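Local coordinates for protein transcriptional regulator I2 (Pseudomonas fluorescens A506, PDB 4MO7) that is a Crohn's disease-associated superantigen of the TetR family and probably acts as a DNA-binding transcriptional regulator, at residues A[33-38]-A[78-83]; A[72-77]-A[134-139]. One frame throughout, in Å; residues are numbered along the deposited sequence. Where two conformers were deposited one is given.

Interaction 1: residues A[33-38]-A[78-83]; sequences KLLQTA and RAVMEE
Leu35 lays both methyls of its side chain against Ala79 and reaches on to the stem of Glu83, packing the first helix of the TetR-type helix-turn-helix domain, 30-45, on the long helix 73-97 that runs from that domain into the tetracycline repressor-like C-terminal domain. The two helical segments cross nearly at right angles (-86°) with their axes 9.4 Å apart, so the contact is confined to a few residues, and no hydrogen bond spans it. Ala79 suits the crossing because its single methyl lets the larger leucine come in close: Leu35 CD2 lies 3.5 Å from Ala79 CB, tighter than ordinary carbon packing. With Leu35 CG anti to the carbonyl carbon (chi1 -83°), the fork reaches across to helix 73-97 and CD1 passes 3.6 Å from Glu83 CG, the two side chains crossing at about a right angle. Glu83 thus gives its aliphatic part to the contact, while its carboxylate makes a weak hydrogen bond to the backbone of Thr25. Phe70 also touches both Leu35 and Ala79. Val80, branched at the beta carbon, divides its duties: CG2 faces helix 30-45, 4.3 Å from Ala38 CB, and the side chain also meets Ala124 and Val127 of helix 122-130. Away from the interface, Arg78 NE and Glu82 OE1 form a salt bridge at 2.7 Å; OE1 lies in the guanidinium plane but is met from above the carboxylate plane. Where the backbones come closest, at Leu35 and Val80, Val80 CG2 rests 3.8 Å from Leu35 O.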
ATOM      1  N   LYS A  33     -11.844  30.186 -10.255  1.00 33.95           N
ATOM      2  CA  LYS A  33     -11.337  29.943 -11.601  1.00 27.06           C
ATOM      3  C   LYS A  33      -9.861  29.601 -11.525  1.00 33.05           C
ATOM      4  O   LYS A  33      -9.338  28.747 -12.268  1.00 19.87           O
ATOM      5  CB  LYS A  33     -11.493  31.184 -12.492  1.00 37.52           C
ATOM      6  CG  LYS A  33     -12.880  31.437 -13.092  1.00 51.27           C
ATOM      7  CD  LYS A  33     -12.934  32.866 -13.675  1.00 35.60           C
ATOM      8  CE  LYS A  33     -14.316  33.219 -14.201  1.00 62.34           C
ATOM      9  NZ  LYS A  33     -14.310  34.609 -14.763  1.00 47.48           N
ATOM     10  N   LEU A  34      -9.154  30.299 -10.647  1.00 24.67           N
ATOM     11  CA  LEU A  34      -7.722  30.062 -10.538  1.00 26.14           C
ATOM     12  C   LEU A  34      -7.463  28.676  -9.962  1.00 15.95           C
ATOM     13  O   LEU A  34      -6.633  27.940 -10.501  1.00 20.89           O
ATOM     14  CB  LEU A  34      -7.083  31.139  -9.654  1.00 26.33           C
ATOM     15  CG  LEU A  34      -5.695  31.678  -9.968  1.00 25.25           C
ATOM     16  CD1 LEU A  34      -5.437  32.027 -11.396  1.00 50.63           C
ATOM     17  CD2 LEU A  34      -5.458  32.917  -9.101  1.00 52.71           C
ATOM     18  N   LEU A  35      -8.140  28.333  -8.869  1.00 22.40           N
ATOM     19  CA  LEU A  35      -7.931  27.043  -8.212  1.00 23.55           C
ATOM     20  C   LEU A  35      -8.293  25.904  -9.149  1.00 22.42           C
ATOM     21  O   LEU A  35      -7.537  24.957  -9.283  1.00 19.14           O
ATOM     22  CB  LEU A  35      -8.804  26.877  -6.964  1.00 32.76           C
ATOM     23  CG  LEU A  35      -8.287  27.500  -5.689  1.00 49.35           C
ATOM     24  CD1 LEU A  35      -9.044  26.928  -4.505  1.00 38.90           C
ATOM     25  CD2 LEU A  35      -6.798  27.221  -5.625  1.00 38.61           C
ATOM     26  N   GLN A  36      -9.483  25.973  -9.741  1.00 21.94           N
ATOM     27  CA  GLN A  36      -9.946  24.863 -10.579  1.00 22.35           C
ATOM     28  C   GLN A  36      -9.084  24.727 -11.802  1.00 18.48           C
ATOM     29  O   GLN A  36      -8.829  23.604 -12.252  1.00 20.43           O
ATOM     30  CB  GLN A  36     -11.365  25.128 -11.051  1.00 25.37           C
ATOM     31  CG  GLN A  36     -12.368  25.221  -9.911  1.00 24.80           C
ATOM     32  CD  GLN A  36     -13.282  24.036  -9.925  1.00 54.71           C
ATOM     33  OE1 GLN A  36     -13.130  23.127  -9.113  1.00 62.93           O
ATOM     34  NE2 GLN A  36     -14.225  24.015 -10.878  1.00 38.25           N
ATOM     35  N   THR A  37      -8.645  25.851 -12.367  1.00 14.19           N
ATOM     36  CA  THR A  37      -7.773  25.749 -13.556  1.00 17.18           C
ATOM     37  C   THR A  37      -6.357  25.289 -13.183  1.00 17.41           C
ATOM     38  O   THR A  37      -5.770  24.495 -13.900  1.00 14.57           O
ATOM     39  CB  THR A  37      -7.685  27.096 -14.334  1.00 18.94           C
ATOM     40  OG1 THR A  37      -9.012  27.494 -14.684  1.00 22.16           O
ATOM     41  CG2 THR A  37      -6.850  26.926 -15.608  1.00 20.13           C
ATOM     42  N   ALA A  38      -5.820  25.785 -12.055  1.00 15.61           N
ATOM     43  CA  ALA A  38      -4.511  25.318 -11.562  1.00 21.37           C
ATOM     44  C   ALA A  38      -4.522  23.814 -11.348  1.00 15.06           C
ATOM     45  O   ALA A  38      -3.545  23.112 -11.625  1.00 17.35           O
ATOM     46  CB  ALA A  38      -4.187  26.021 -10.222  1.00 17.00           C
ATOM     47  N   ARG A  78      -1.473  24.154  -2.059  1.00 13.10           N
ATOM     48  CA  ARG A  78      -2.189  23.860  -0.807  1.00 14.85           C
ATOM     49  C   ARG A  78      -3.696  23.939  -1.005  1.00 16.29           C
ATOM     50  O   ARG A  78      -4.430  23.058  -0.554  1.00 18.37           O
ATOM     51  CB  ARG A  78      -1.801  24.888   0.264  1.00 14.90           C
ATOM     52  CG  ARG A  78      -2.591  24.700   1.574  1.00 16.19           C
ATOM     53  CD  ARG A  78      -2.374  25.942   2.435  1.00 21.20           C
ATOM     54  NE  ARG A  78      -3.531  26.150   3.289  1.00 30.04           N
ATOM     55  CZ  ARG A  78      -3.704  27.220   4.056  1.00 55.38           C
ATOM     56  NH1 ARG A  78      -2.774  28.169   4.065  1.00 28.88           N
ATOM     57  NH2 ARG A  78      -4.798  27.337   4.811  1.00 43.40           N
ATOM     58  N   ALA A  79      -4.174  24.987  -1.679  1.00 15.13           N
ATOM     59  CA  ALA A  79      -5.629  25.187  -1.805  1.00 15.24           C
ATOM     60  C   ALA A  79      -6.225  24.161  -2.742  1.00 15.94           C
ATOM     61  O   ALA A  79      -7.349  23.711  -2.499  1.00 20.51           O
ATOM     62  CB  ALA A  79      -5.951  26.606  -2.310  1.00 19.10           C
ATOM     63  N   VAL A  80      -5.519  23.769  -3.790  1.00 16.61           N
ATOM     64  CA  VAL A  80      -6.029  22.685  -4.682  1.00 14.87           C
ATOM     65  C   VAL A  80      -6.218  21.437  -3.839  1.00 22.11           C
ATOM     66  O   VAL A  80      -7.246  20.748  -3.912  1.00 18.64           O
ATOM     67  CB  VAL A  80      -5.040  22.415  -5.815  1.00 15.36           C
ATOM     68  CG1 VAL A  80      -5.324  21.126  -6.567  1.00 19.64           C
ATOM     69  CG2 VAL A  80      -5.043  23.622  -6.769  1.00 16.48           C
ATOM     70  N   MET A  81      -5.236  21.131  -3.002  1.00 18.45           N
ATOM     71  CA  MET A  81      -5.340  19.914  -2.206  1.00 15.20           C
ATOM     72  C   MET A  81      -6.419  20.046  -1.134  1.00 25.85           C
ATOM     73  O   MET A  81      -7.166  19.096  -0.863  1.00 19.11           O
ATOM     74  CB  MET A  81      -3.995  19.582  -1.594  1.00 13.14           C
ATOM     75  CG  MET A  81      -2.917  19.290  -2.652  1.00 14.16           C
ATOM     76  SD  MET A  81      -1.521  18.579  -1.748  1.00 20.49           S
ATOM     77  CE  MET A  81      -0.271  18.502  -3.010  1.00 16.09           C
ATOM     78  N   GLU A  82      -6.522  21.211  -0.517  1.00 18.11           N
ATOM     79  CA  GLU A  82      -7.570  21.411   0.486  1.00 20.57           C
ATOM     80  C   GLU A  82      -8.955  21.266  -0.136  1.00 23.36           C
ATOM     81  O   GLU A  82      -9.862  20.630   0.434  1.00 18.65           O
ATOM     82  CB  GLU A  82      -7.429  22.786   1.141  1.00 17.62           C
ATOM     83  CG  GLU A  82      -6.284  22.893   2.150  1.00 20.29           C
ATOM     84  CD  GLU A  82      -6.254  24.295   2.766  1.00 33.44           C
ATOM     85  OE1 GLU A  82      -5.642  24.476   3.825  1.00 28.93           O
ATOM     86  OE2 GLU A  82      -6.846  25.223   2.177  1.00 38.97           O
ATOM     87  N   GLU A  83      -9.142  21.875  -1.303  1.00 18.34           N
ATOM     88  CA  GLU A  83     -10.447  21.767  -1.983  1.00 23.65           C
ATOM     89  C   GLU A  83     -10.837  20.333  -2.236  1.00 30.12           C
ATOM     90  O   GLU A  83     -12.008  19.976  -2.071  1.00 23.38           O
ATOM     91  CB  GLU A  83     -10.417  22.427  -3.370  1.00 29.53           C
ATOM     92  CG  GLU A  83     -10.560  23.910  -3.377  1.00 53.41           C
ATOM     93  CD  GLU A  83     -11.808  24.351  -2.659  1.00 63.40           C
ATOM     94  OE1 GLU A  83     -12.925  24.094  -3.174  1.00 49.50           O
ATOM     95  OE2 GLU A  83     -11.662  24.935  -1.564  1.00 50.00           O
TER

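Interaction 2: residues A[72-77]-A[134-139]; sequences SKDEIL and SLSAEG
Asp74 turns its carboxylate onto Ser136, the N-cap residue of helix 137-163, and so ties the first turn of helix 73-97 in the DNA-binding part of this TetR fold to the start of a helix in the C-terminal body. OD1 accepts Ser136 N through its syn lone pair at 2.8 Å, with an N-H...O angle of 148°. OD2 receives the hydroxyl Ser136 OG at a very short 2.5 Å. Asp74 was modelled in two conformers and both bonds belong to the one described, so that short length should be read with caution. With CG anti to the backbone N (chi1 -179°), the carboxylate is carried away from the helix flank toward Ser136. Beside this polar grip, Leu135 CD1 packs 3.9 Å from Leu77 CG and also lies 3.5 Å from the carbonyl oxygen Asp74 O. Leu77 CD2 approaches Ser134 CB at 3.8 Å, while the hydroxyl of that serine is hydrogen-bonded to Glu131. Further out, Phe42 of helix 30-45 touches Leu77, and Arg78 and Met81 meet Leu135. A serine N-caps each helix: Ser72 OG accepts Glu75 N at 2.9 Å, holding the turn that presents Asp74. Its counterpart has a double role, since Ser136 OG, while donating to Asp74, accepts Gly139 N at 2.9 Å.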
ATOM      1  N   SER A  72       1.348  32.845  -2.559  1.00 21.13           N
ATOM      2  CA  SER A  72       2.439  32.148  -3.229  1.00 19.05           C
ATOM      3  C   SER A  72       1.913  31.054  -4.130  1.00 20.47           C
ATOM      4  O   SER A  72       0.732  30.672  -4.045  1.00 20.69           O
ATOM      5  CB  SER A  72       3.358  31.530  -2.163  1.00 21.17           C
ATOM      6  OG  SER A  72       2.667  30.505  -1.458  1.00 19.61           O
ATOM      7  N   LYS A  73       2.759  30.557  -5.018  1.00 17.87           N
ATOM      8  CA  LYS A  73       2.408  29.421  -5.847  1.00 21.93           C
ATOM      9  C   LYS A  73       2.197  28.188  -4.937  1.00 22.41           C
ATOM     10  O   LYS A  73       1.266  27.411  -5.153  1.00 16.77           O
ATOM     11  CB  LYS A  73       3.523  29.163  -6.869  1.00 21.34           C
ATOM     12  CG  LYS A  73       3.190  28.116  -7.959  1.00 22.40           C
ATOM     13  CD  LYS A  73       4.398  27.935  -8.928  1.00 23.12           C
ATOM     14  CE  LYS A  73       4.310  26.614  -9.599  1.00 26.25           C
ATOM     15  NZ  LYS A  73       5.573  26.096 -10.272  1.00 24.57           N
ATOM     16  N   ASP A  74       3.053  28.025  -3.931  1.00 17.10           N
ATOM     17  CA  ASP A  74       2.897  26.968  -2.911  0.61 16.58           C
ATOM     18  C   ASP A  74       1.524  27.017  -2.298  1.00 21.17           C
ATOM     19  O   ASP A  74       0.908  25.999  -1.999  1.00 16.29           O
ATOM     20  CB  ASP A  74       3.868  27.206  -1.758  0.61 18.22           C
ATOM     21  CG  ASP A  74       3.765  26.147  -0.704  0.61 21.16           C
ATOM     22  OD1 ASP A  74       4.173  25.028  -1.034  0.61 16.36           O
ATOM     23  OD2 ASP A  74       3.340  26.437   0.458  0.61 18.95           O
ATOM     24  N   GLU A  75       1.028  28.230  -2.055  1.00 14.57           N
ATOM     25  CA  GLU A  75      -0.319  28.334  -1.487  1.00 16.64           C
ATOM     26  C   GLU A  75      -1.437  27.919  -2.470  1.00 15.93           C
ATOM     27  O   GLU A  75      -2.467  27.426  -2.018  1.00 17.11           O
ATOM     28  CB  GLU A  75      -0.616  29.719  -0.911  1.00 16.99           C
ATOM     29  CG  GLU A  75      -1.894  29.779  -0.093  1.00 24.68           C
ATOM     30  CD  GLU A  75      -2.066  31.099   0.617  1.00 41.22           C
ATOM     31  OE1 GLU A  75      -2.037  31.108   1.859  1.00 39.74           O
ATOM     32  OE2 GLU A  75      -2.229  32.122  -0.073  1.00 36.06           O
ATOM     33  N   ILE A  76      -1.264  28.137  -3.772  1.00 13.50           N
ATOM     34  CA  ILE A  76      -2.221  27.634  -4.762  1.00 14.85           C
ATOM     35  C   ILE A  76      -2.277  26.108  -4.663  1.00 17.04           C
ATOM     36  O   ILE A  76      -3.374  25.526  -4.702  1.00 18.83           O
ATOM     37  CB  ILE A  76      -1.841  28.011  -6.196  1.00 16.35           C
ATOM     38  CG1 ILE A  76      -1.800  29.540  -6.309  1.00 20.04           C
ATOM     39  CG2 ILE A  76      -2.901  27.522  -7.180  1.00 18.21           C
ATOM     40  CD1 ILE A  76      -1.307  30.027  -7.647  1.00 15.86           C
ATOM     41  N   LEU A  77      -1.113  25.462  -4.502  1.00 13.57           N
ATOM     42  CA  LEU A  77      -1.057  23.987  -4.436  1.00 11.90           C
ATOM     43  C   LEU A  77      -1.754  23.507  -3.192  1.00 16.73           C
ATOM     44  O   LEU A  77      -2.569  22.571  -3.253  1.00 16.15           O
ATOM     45  CB  LEU A  77       0.385  23.475  -4.456  1.00 12.78           C
ATOM     46  CG  LEU A  77       0.627  21.956  -4.419  1.00 12.54           C
ATOM     47  CD1 LEU A  77       0.014  21.264  -5.595  1.00 16.43           C
ATOM     48  CD2 LEU A  77       2.166  21.685  -4.298  1.00 11.95           C
ATOM     49  N   SER A 134       5.959  18.530  -3.278  1.00 30.48           N
ATOM     50  CA  SER A 134       6.142  19.949  -3.664  1.00 31.40           C
ATOM     51  C   SER A 134       5.581  20.981  -2.670  1.00 40.05           C
ATOM     52  O   SER A 134       5.876  22.170  -2.751  1.00 34.39           O
ATOM     53  CB  SER A 134       5.531  20.187  -5.064  1.00 30.92           C
ATOM     54  OG  SER A 134       6.172  19.420  -6.064  1.00 40.20           O
ATOM     55  N   LEU A 135       4.765  20.531  -1.717  1.00 21.75           N
ATOM     56  CA  LEU A 135       4.060  21.427  -0.821  1.00 21.17           C
ATOM     57  C   LEU A 135       4.903  21.728   0.391  1.00 19.83           C
ATOM     58  O   LEU A 135       5.599  20.831   0.907  1.00 26.65           O
ATOM     59  CB  LEU A 135       2.735  20.757  -0.384  1.00 35.12           C
ATOM     60  CG  LEU A 135       1.634  21.611   0.233  1.00 30.06           C
ATOM     61  CD1 LEU A 135       1.271  22.788  -0.664  1.00 25.29           C
ATOM     62  CD2 LEU A 135       0.429  20.797   0.448  1.00 23.34           C
ATOM     63  N   SER A 136       4.850  22.992   0.814  1.00 21.71           N
ATOM     64  CA  SER A 136       5.586  23.503   1.995  1.00 25.24           C
ATOM     65  C   SER A 136       5.147  22.753   3.257  1.00 31.02           C
ATOM     66  O   SER A 136       4.037  22.247   3.306  1.00 19.73           O
ATOM     67  CB  SER A 136       5.356  25.015   2.201  1.00 19.80           C
ATOM     68  OG  SER A 136       3.999  25.374   2.573  1.00 23.64           O
ATOM     69  N   ALA A 137       6.006  22.692   4.270  1.00 30.96           N
ATOM     70  CA  ALA A 137       5.573  22.253   5.604  1.00 21.60           C
ATOM     71  C   ALA A 137       4.274  22.927   6.062  1.00 23.23           C
ATOM     72  O   ALA A 137       3.337  22.252   6.526  1.00 23.44           O
ATOM     73  CB  ALA A 137       6.710  22.522   6.654  1.00 32.73           C
ATOM     74  N   GLU A 138       4.194  24.258   6.005  1.00 18.61           N
ATOM     75  CA  GLU A 138       2.973  24.906   6.410  1.00 21.63           C
ATOM     76  C   GLU A 138       1.761  24.466   5.560  1.00 17.74           C
ATOM     77  O   GLU A 138       0.678  24.256   6.125  1.00 19.27           O
ATOM     78  CB  GLU A 138       3.062  26.441   6.418  1.00 30.94           C
ATOM     79  CG  GLU A 138       1.710  27.103   6.107  1.00 44.40           C
ATOM     80  CD  GLU A 138       1.439  28.354   6.920  1.00 69.73           C
ATOM     81  OE1 GLU A 138       2.413  29.054   7.252  1.00 59.92           O
ATOM     82  OE2 GLU A 138       0.254  28.625   7.232  1.00 57.73           O
ATOM     83  N   GLY A 139       1.923  24.346   4.244  1.00 19.31           N
ATOM     84  CA  GLY A 139       0.785  23.884   3.424  1.00 22.66           C
ATOM     85  C   GLY A 139       0.406  22.464   3.839  1.00 20.68           C
ATOM     86  O   GLY A 139      -0.802  22.099   3.999  1.00 19.39           O
TER

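In the fold
Both interactions draw on helix 73-97, interaction 2 at its first turn and interaction 1 immediately after it, with centres about 11 Å apart. They meet directly: Ala38 CB of interaction 1 packs 3.6 Å from Ile76 CG2, and Leu135 of interaction 2 places CD1 at 3.4 Å from Arg78 N and CD2 at 3.7 Å from Met81 SD. One long helix is therefore joined to helix 30-45 of the DNA-binding part by apolar packing and to the segment leading into helix 137-163 by hydrogen bonds to its N-cap residue and packing of the residues before it. A bound magnesium ion lies about 10 Å from the Leu35 side chain, too far for contact.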